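Local coordinates for protein PhnH (Penicillium herquei, PDB 6JJT) that catalyses an enantioselective intramolecular hydroalkoxylation that yields (2'R)-atrovenetin in phenalenone biosynthesis, working as a homotetramer, at residues L26-S31 / E144-E149; A112-T117 / N127-G132. One frame throughout, in Å; residues are numbered along the deposited sequence.

How the interactions relate
Interactions 1 and 2 lie on one antiparallel barrel, their centres about 9 Å apart. Interaction 1 joins the first strand to the last and so closes the barrel; interaction 2 pairs two strands consecutive in the chain, 110-116 and 129-133. Strands 129-133 and 142-148 are neighbours, so four strands run in the order 26-44, 142-148, 129-133, 110-116. Two probable hydrogen bonds tie the contacts together, Trp146 N to Trp131 O at 2.7 Å and Ile148 N to Thr129 O at 3.0 Å. Leu29 of interaction 1 touches Phe115 and Ala130 of interaction 2, and Tyr145 touches Val113. Both contacts also pack against the second subunit.

Interaction 1: residues L26-S31 / E144-E149; sequences LEFLFS and EYWQIE
Residues 26-31 and 144-148 pair as antiparallel strands, their axes 4.2 Å apart at closest, and close the barrel by joining its first strand to its last. Glu27 and Gln147 exchange two backbone hydrogen bonds, Glu27 N to Gln147 O and Gln147 N to Glu27 O. Beyond them a classic beta bulge sets Leu29 and Phe30 against Tyr145: Tyr145 O accepts from Leu29 N at 2.8 Å and, at 3.3 Å, from Phe30 N, while Tyr145 N donates to Phe30 O. The bulge shifts the register by one residue. Phe28 and Trp146, a non-hydrogen-bonded pair, start their side chains in diverging directions, but these meet again because the indole folds back over the Phe28 backbone.

Two aromatic pairs meet at the bulge and beside it. Phe30 and Tyr145 form an offset stack with centroids 4.3 Å apart and planes only 5° from parallel; Phe30 CZ lies over the Tyr145 ring, displaced toward its rim. Phe30 reaches it with CG between the backbone N and the carbonyl carbon (chi1 73°). Phe65 also meets the Phe30 ring, while Tyr145 OH makes a weak hydrogen bond to Glu104. Phe28 instead turns its edge toward the face of Trp146, a T-shaped pair with planes at 74°, and its CB makes a CH-pi contact over the six-membered ring of the indole. The indole lies with one face against the Phe28 backbone, CE3 3.2 Å from Phe28 N. Glu144 CB and CG lie against the Phe28 ring at CE1.

At the other end, Leu26 and Ile148 lie side by side and each also packs on its own counterpart in the second subunit. Across this pair, Leu26 CD2 rests 3.7 Å from Ile148 CG1.

Interaction 2: residues A112-T117 / N127-G132; sequences AVLFDT and NVTAWG
Strands 112-116 and 129-132 run antiparallel as neighbours in the barrel wall, and two backbone hydrogen bonds join Val113 and Ala130 reciprocally. Val113 N donates to Ala130 O at 2.9 Å, and Ala130 N returns the bond to Val113 O at 3.0 Å. Next to this pair, Ala112 CA makes a CA-H...O contact with Ala130 O. Beyond the Val113-Ala130 pair a water bridges the two segments: it accepts from Phe115 N at 2.9 Å and can donate to Val128 O, 2.7 Å from the water oxygen.

Apolar contacts gather on the face that carries Val113 and Ala130, where Val113 CB lies 4.1 Å from Ala130 CB. With CG anti to its carbonyl carbon (chi1 -57°), Phe115 presents the CE2 corner of its ring to Val128 CG1 and Ala130 CB; the Ala130 methyl sits at the ring edge.

Polar groups reach the second subunit: Thr129 OG1 and Trp131 NE1 each hydrogen-bond to the other residue's counterpart there. Within the chain, the side chains of Leu114 and Thr129 lie side by side, pointing the same way, and Leu114 CD2 approaches Thr129 CG2 to 4.0 Å.

Interaction 1: residues L26-S31 / E144-E149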
loop_
_atom_site.group_PDB
_atom_site.type_symbol
_atom_site.label_atom_id
_atom_site.label_comp_id
_atom_site.label_asym_id
_atom_site.label_seq_id
_atom_site.Cartn_x
_atom_site.Cartn_y
_atom_site.Cartn_z
ATOM N N LEU D 26 2.574 -14.694 23.603
ATOM C CA LEU D 26 1.578 -13.616 23.529
ATOM C C LEU D 26 1.571 -12.868 24.864
ATOM O O LEU D 26 1.501 -13.499 25.926
ATOM C CB LEU D 26 0.189 -14.194 23.264
ATOM C CG LEU D 26 0.017 -14.953 21.951
ATOM C CD1 LEU D 26 -1.069 -16.010 22.083
ATOM C CD2 LEU D 26 -0.369 -13.992 20.852
ATOM N N GLU D 27 1.619 -11.531 24.827
ATOM C CA GLU D 27 1.543 -10.697 26.018
ATOM C C GLU D 27 0.546 -9.579 25.754
ATOM O O GLU D 27 0.550 -8.992 24.676
ATOM C CB GLU D 27 2.912 -10.090 26.333
ATOM C CG GLU D 27 3.850 -10.989 27.134
ATOM C CD GLU D 27 3.210 -11.760 28.286
ATOM O OE1 GLU D 27 2.539 -11.127 29.154
ATOM O OE2 GLU D 27 3.354 -13.009 28.307
ATOM N N PHE D 28 -0.333 -9.272 26.703
ATOM C CA PHE D 28 -1.320 -8.218 26.490
ATOM C C PHE D 28 -0.619 -6.884 26.288
ATOM O O PHE D 28 0.332 -6.515 26.971
ATOM C CB PHE D 28 -2.272 -8.140 27.695
ATOM C CG PHE D 28 -3.303 -7.051 27.511
ATOM C CD1 PHE D 28 -4.242 -7.094 26.485
ATOM C CD2 PHE D 28 -3.270 -5.931 28.323
ATOM C CE1 PHE D 28 -5.173 -6.075 26.334
ATOM C CE2 PHE D 28 -4.175 -4.890 28.149
ATOM C CZ PHE D 28 -5.117 -4.960 27.146
ATOM N N LEU D 29 -1.008 -6.180 25.203
ATOM C CA LEU D 29 -0.319 -4.950 24.844
ATOM C C LEU D 29 -1.166 -3.709 25.129
ATOM O O LEU D 29 -0.624 -2.780 25.717
ATOM C CB LEU D 29 0.073 -4.996 23.354
ATOM C CG LEU D 29 0.955 -3.858 22.837
ATOM C CD1 LEU D 29 2.298 -3.763 23.537
ATOM C CD2 LEU D 29 1.115 -3.926 21.314
ATOM N N PHE D 30 -2.410 -3.655 24.610
ATOM C CA PHE D 30 -3.225 -2.447 24.784
ATOM C C PHE D 30 -4.638 -2.757 24.378
ATOM O O PHE D 30 -4.880 -3.713 23.663
ATOM C CB PHE D 30 -2.732 -1.212 23.993
ATOM C CG PHE D 30 -2.935 -1.202 22.486
ATOM C CD1 PHE D 30 -2.178 -2.031 21.647
ATOM C CD2 PHE D 30 -3.842 -0.316 21.903
ATOM C CE1 PHE D 30 -2.354 -1.980 20.262
ATOM C CE2 PHE D 30 -3.982 -0.237 20.517
ATOM C CZ PHE D 30 -3.244 -1.082 19.690
ATOM N N SER D 31 -5.579 -1.896 24.827
ATOM C CA SER D 31 -6.924 -1.894 24.305
ATOM C C SER D 31 -7.172 -0.547 23.624
ATOM O O SER D 31 -6.537 0.466 23.910
ATOM C CB SER D 31 -7.931 -2.113 25.406
ATOM O OG SER D 31 -7.842 -1.002 26.275
ATOM N N GLU D 144 -9.032 -5.648 22.054
ATOM C CA GLU D 144 -7.880 -5.966 22.866
ATOM C C GLU D 144 -6.772 -6.514 21.967
ATOM O O GLU D 144 -7.075 -7.401 21.166
ATOM C CB GLU D 144 -8.265 -7.025 23.917
ATOM C CG GLU D 144 -9.071 -6.421 25.051
ATOM C CD GLU D 144 -9.772 -7.445 25.922
ATOM O OE1 GLU D 144 -9.810 -8.617 25.564
ATOM O OE2 GLU D 144 -10.280 -7.031 26.963
ATOM N N TYR D 145 -5.576 -6.067 22.234
ATOM C CA TYR D 145 -4.427 -6.409 21.392
ATOM C C TYR D 145 -3.297 -7.039 22.192
ATOM O O TYR D 145 -3.002 -6.617 23.321
ATOM C CB TYR D 145 -3.884 -5.152 20.703
ATOM C CG TYR D 145 -4.818 -4.438 19.760
ATOM C CD1 TYR D 145 -5.670 -3.471 20.258
ATOM C CD2 TYR D 145 -4.832 -4.697 18.385
ATOM C CE1 TYR D 145 -6.534 -2.772 19.422
ATOM C CE2 TYR D 145 -5.697 -3.999 17.540
ATOM C CZ TYR D 145 -6.549 -3.045 18.068
ATOM O OH TYR D 145 -7.376 -2.293 17.258
ATOM N N TRP D 146 -2.574 -7.959 21.524
ATOM C CA TRP D 146 -1.497 -8.771 22.074
ATOM C C TRP D 146 -0.221 -8.567 21.272
ATOM O O TRP D 146 -0.270 -8.600 20.033
ATOM C CB TRP D 146 -1.921 -10.245 22.029
ATOM C CG TRP D 146 -3.139 -10.464 22.872
ATOM C CD1 TRP D 146 -4.434 -10.207 22.516
ATOM C CD2 TRP D 146 -3.166 -10.903 24.236
ATOM N NE1 TRP D 146 -5.274 -10.486 23.565
ATOM C CE2 TRP D 146 -4.520 -10.892 24.639
ATOM C CE3 TRP D 146 -2.177 -11.315 25.127
ATOM C CZ2 TRP D 146 -4.914 -11.320 25.911
ATOM C CZ3 TRP D 146 -2.561 -11.710 26.393
ATOM C CH2 TRP D 146 -3.906 -11.701 26.767
ATOM N N GLN D 147 0.930 -8.464 21.934
ATOM C CA GLN D 147 2.252 -8.525 21.338
ATOM C C GLN D 147 2.601 -9.988 21.071
ATOM O O GLN D 147 2.437 -10.838 21.958
ATOM C CB GLN D 147 3.279 -7.924 22.297
ATOM C CG GLN D 147 4.756 -7.970 21.911
ATOM C CD GLN D 147 5.581 -7.097 22.833
ATOM O OE1 GLN D 147 5.050 -6.541 23.789
ATOM N NE2 GLN D 147 6.876 -6.969 22.598
ATOM N N ILE D 148 3.023 -10.292 19.836
ATOM C CA ILE D 148 3.355 -11.663 19.447
ATOM C C ILE D 148 4.841 -11.694 19.199
ATOM O O ILE D 148 5.298 -10.965 18.341
ATOM C CB ILE D 148 2.633 -12.100 18.157
ATOM C CG1 ILE D 148 1.136 -11.883 18.260
ATOM C CG2 ILE D 148 2.931 -13.565 17.841
ATOM C CD1 ILE D 148 0.402 -12.200 16.982
ATOM N N GLU D 149 5.623 -12.509 19.924
ATOM C CA GLU D 149 7.035 -12.682 19.608
ATOM C C GLU D 149 7.624 -13.838 20.405
ATOM O O GLU D 149 6.990 -14.225 21.359
ATOM C CB GLU D 149 7.914 -11.456 19.874
ATOM C CG GLU D 149 7.740 -10.842 21.230
ATOM C CD GLU D 149 8.500 -9.532 21.354
ATOM O OE1 GLU D 149 8.098 -8.489 20.705
ATOM O OE2 GLU D 149 9.524 -9.544 22.079
ATOM O OXT GLU D 149 8.718 -14.256 20.040
#

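Interaction 2: residues A112-T117 / N127-G132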
loop_
_atom_site.group_PDB
_atom_site.type_symbol
_atom_site.label_atom_id
_atom_site.label_comp_id
_atom_site.label_asym_id
_atom_site.label_seq_id
_atom_site.Cartn_x
_atom_site.Cartn_y
_atom_site.Cartn_z
ATOM N N ALA D 112 -4.247 -7.329 12.552
ATOM C CA ALA D 112 -2.806 -7.300 12.759
ATOM C C ALA D 112 -2.353 -5.851 12.819
ATOM O O ALA D 112 -2.909 -5.023 12.058
ATOM C CB ALA D 112 -2.113 -7.985 11.591
ATOM N N VAL D 113 -1.320 -5.549 13.590
ATOM C CA VAL D 113 -0.944 -4.178 13.850
ATOM C C VAL D 113 0.563 -4.052 13.812
ATOM O O VAL D 113 1.295 -4.917 14.335
ATOM C CB VAL D 113 -1.408 -3.765 15.264
ATOM C CG1 VAL D 113 -1.233 -2.282 15.477
ATOM C CG2 VAL D 113 -2.840 -4.157 15.523
ATOM N N LEU D 114 1.025 -2.955 13.229
ATOM C CA LEU D 114 2.390 -2.491 13.245
ATOM C C LEU D 114 2.399 -1.042 13.746
ATOM O O LEU D 114 1.354 -0.369 13.676
ATOM C CB LEU D 114 3.020 -2.579 11.845
ATOM C CG LEU D 114 3.210 -3.997 11.324
ATOM C CD1 LEU D 114 3.430 -3.958 9.814
ATOM C CD2 LEU D 114 4.354 -4.737 12.021
ATOM N N PHE D 115 3.555 -0.566 14.199
ATOM C CA PHE D 115 3.704 0.736 14.836
ATOM C C PHE D 115 4.925 1.464 14.330
ATOM O O PHE D 115 5.929 0.847 13.951
ATOM C CB PHE D 115 3.950 0.567 16.356
ATOM C CG PHE D 115 2.871 -0.215 17.071
ATOM C CD1 PHE D 115 1.709 0.432 17.523
ATOM C CD2 PHE D 115 2.965 -1.592 17.216
ATOM C CE1 PHE D 115 0.715 -0.294 18.183
ATOM C CE2 PHE D 115 1.961 -2.315 17.823
ATOM C CZ PHE D 115 0.836 -1.672 18.308
ATOM N N ASP D 116 4.834 2.802 14.282
ATOM C CA ASP D 116 5.966 3.633 13.946
ATOM C C ASP D 116 5.996 4.843 14.858
ATOM O O ASP D 116 5.051 5.648 14.879
ATOM C CB ASP D 116 5.902 4.077 12.481
ATOM C CG ASP D 116 7.212 4.579 11.921
ATOM O OD1 ASP D 116 7.943 5.285 12.633
ATOM O OD2 ASP D 116 7.497 4.249 10.774
ATOM N N THR D 117 7.106 4.987 15.573
ATOM C CA THR D 117 7.336 6.185 16.380
ATOM C C THR D 117 8.834 6.417 16.503
ATOM O O THR D 117 9.583 5.445 16.680
ATOM C CB THR D 117 6.642 6.079 17.742
ATOM O OG1 THR D 117 6.871 7.337 18.381
ATOM C CG2 THR D 117 7.180 4.998 18.650
ATOM N N ASN D 127 9.554 -2.437 16.831
ATOM C CA ASN D 127 9.921 -3.824 16.630
ATOM C C ASN D 127 8.796 -4.783 16.956
ATOM O O ASN D 127 9.040 -5.989 16.996
ATOM C CB ASN D 127 11.166 -4.181 17.452
ATOM C CG ASN D 127 12.342 -3.340 17.030
ATOM O OD1 ASN D 127 12.601 -3.177 15.837
ATOM N ND2 ASN D 127 12.993 -2.707 17.993
ATOM N N VAL D 128 7.572 -4.302 17.170
ATOM C CA VAL D 128 6.466 -5.133 17.600
ATOM C C VAL D 128 5.499 -5.484 16.468
ATOM O O VAL D 128 5.033 -4.603 15.719
ATOM C CB VAL D 128 5.668 -4.460 18.748
ATOM C CG1 VAL D 128 4.378 -5.196 19.086
ATOM C CG2 VAL D 128 6.588 -4.292 19.976
ATOM N N THR D 129 5.100 -6.744 16.385
ATOM C CA THR D 129 3.903 -7.163 15.669
ATOM C C THR D 129 2.829 -7.471 16.702
ATOM O O THR D 129 3.025 -8.352 17.608
ATOM C CB THR D 129 4.110 -8.473 14.887
ATOM O OG1 THR D 129 4.847 -9.405 15.727
ATOM C CG2 THR D 129 4.986 -8.270 13.680
ATOM N N ALA D 130 1.681 -6.814 16.619
ATOM C CA ALA D 130 0.556 -7.126 17.486
ATOM C C ALA D 130 -0.642 -7.660 16.744
ATOM O O ALA D 130 -0.718 -7.613 15.507
ATOM C CB ALA D 130 0.209 -5.906 18.318
ATOM N N TRP D 131 -1.648 -8.122 17.496
ATOM C CA TRP D 131 -2.822 -8.777 16.960
ATOM C C TRP D 131 -3.971 -8.499 17.920
ATOM O O TRP D 131 -3.740 -8.604 19.141
ATOM C CB TRP D 131 -2.584 -10.291 16.868
ATOM C CG TRP D 131 -3.715 -11.043 16.271
ATOM C CD1 TRP D 131 -3.833 -11.472 14.974
ATOM C CD2 TRP D 131 -4.920 -11.500 16.912
ATOM N NE1 TRP D 131 -4.993 -12.138 14.769
ATOM C CE2 TRP D 131 -5.683 -12.190 15.946
ATOM C CE3 TRP D 131 -5.434 -11.414 18.221
ATOM C CZ2 TRP D 131 -6.926 -12.743 16.198
ATOM C CZ3 TRP D 131 -6.669 -11.971 18.476
ATOM C CH2 TRP D 131 -7.385 -12.658 17.496
ATOM N N GLY D 132 -5.147 -8.169 17.385
ATOM C CA GLY D 132 -6.275 -7.861 18.251
ATOM C C GLY D 132 -7.586 -8.305 17.663
ATOM O O GLY D 132 -7.691 -8.627 16.484
HETATM O O HOH W 1 5.849 -2.360 14.448
#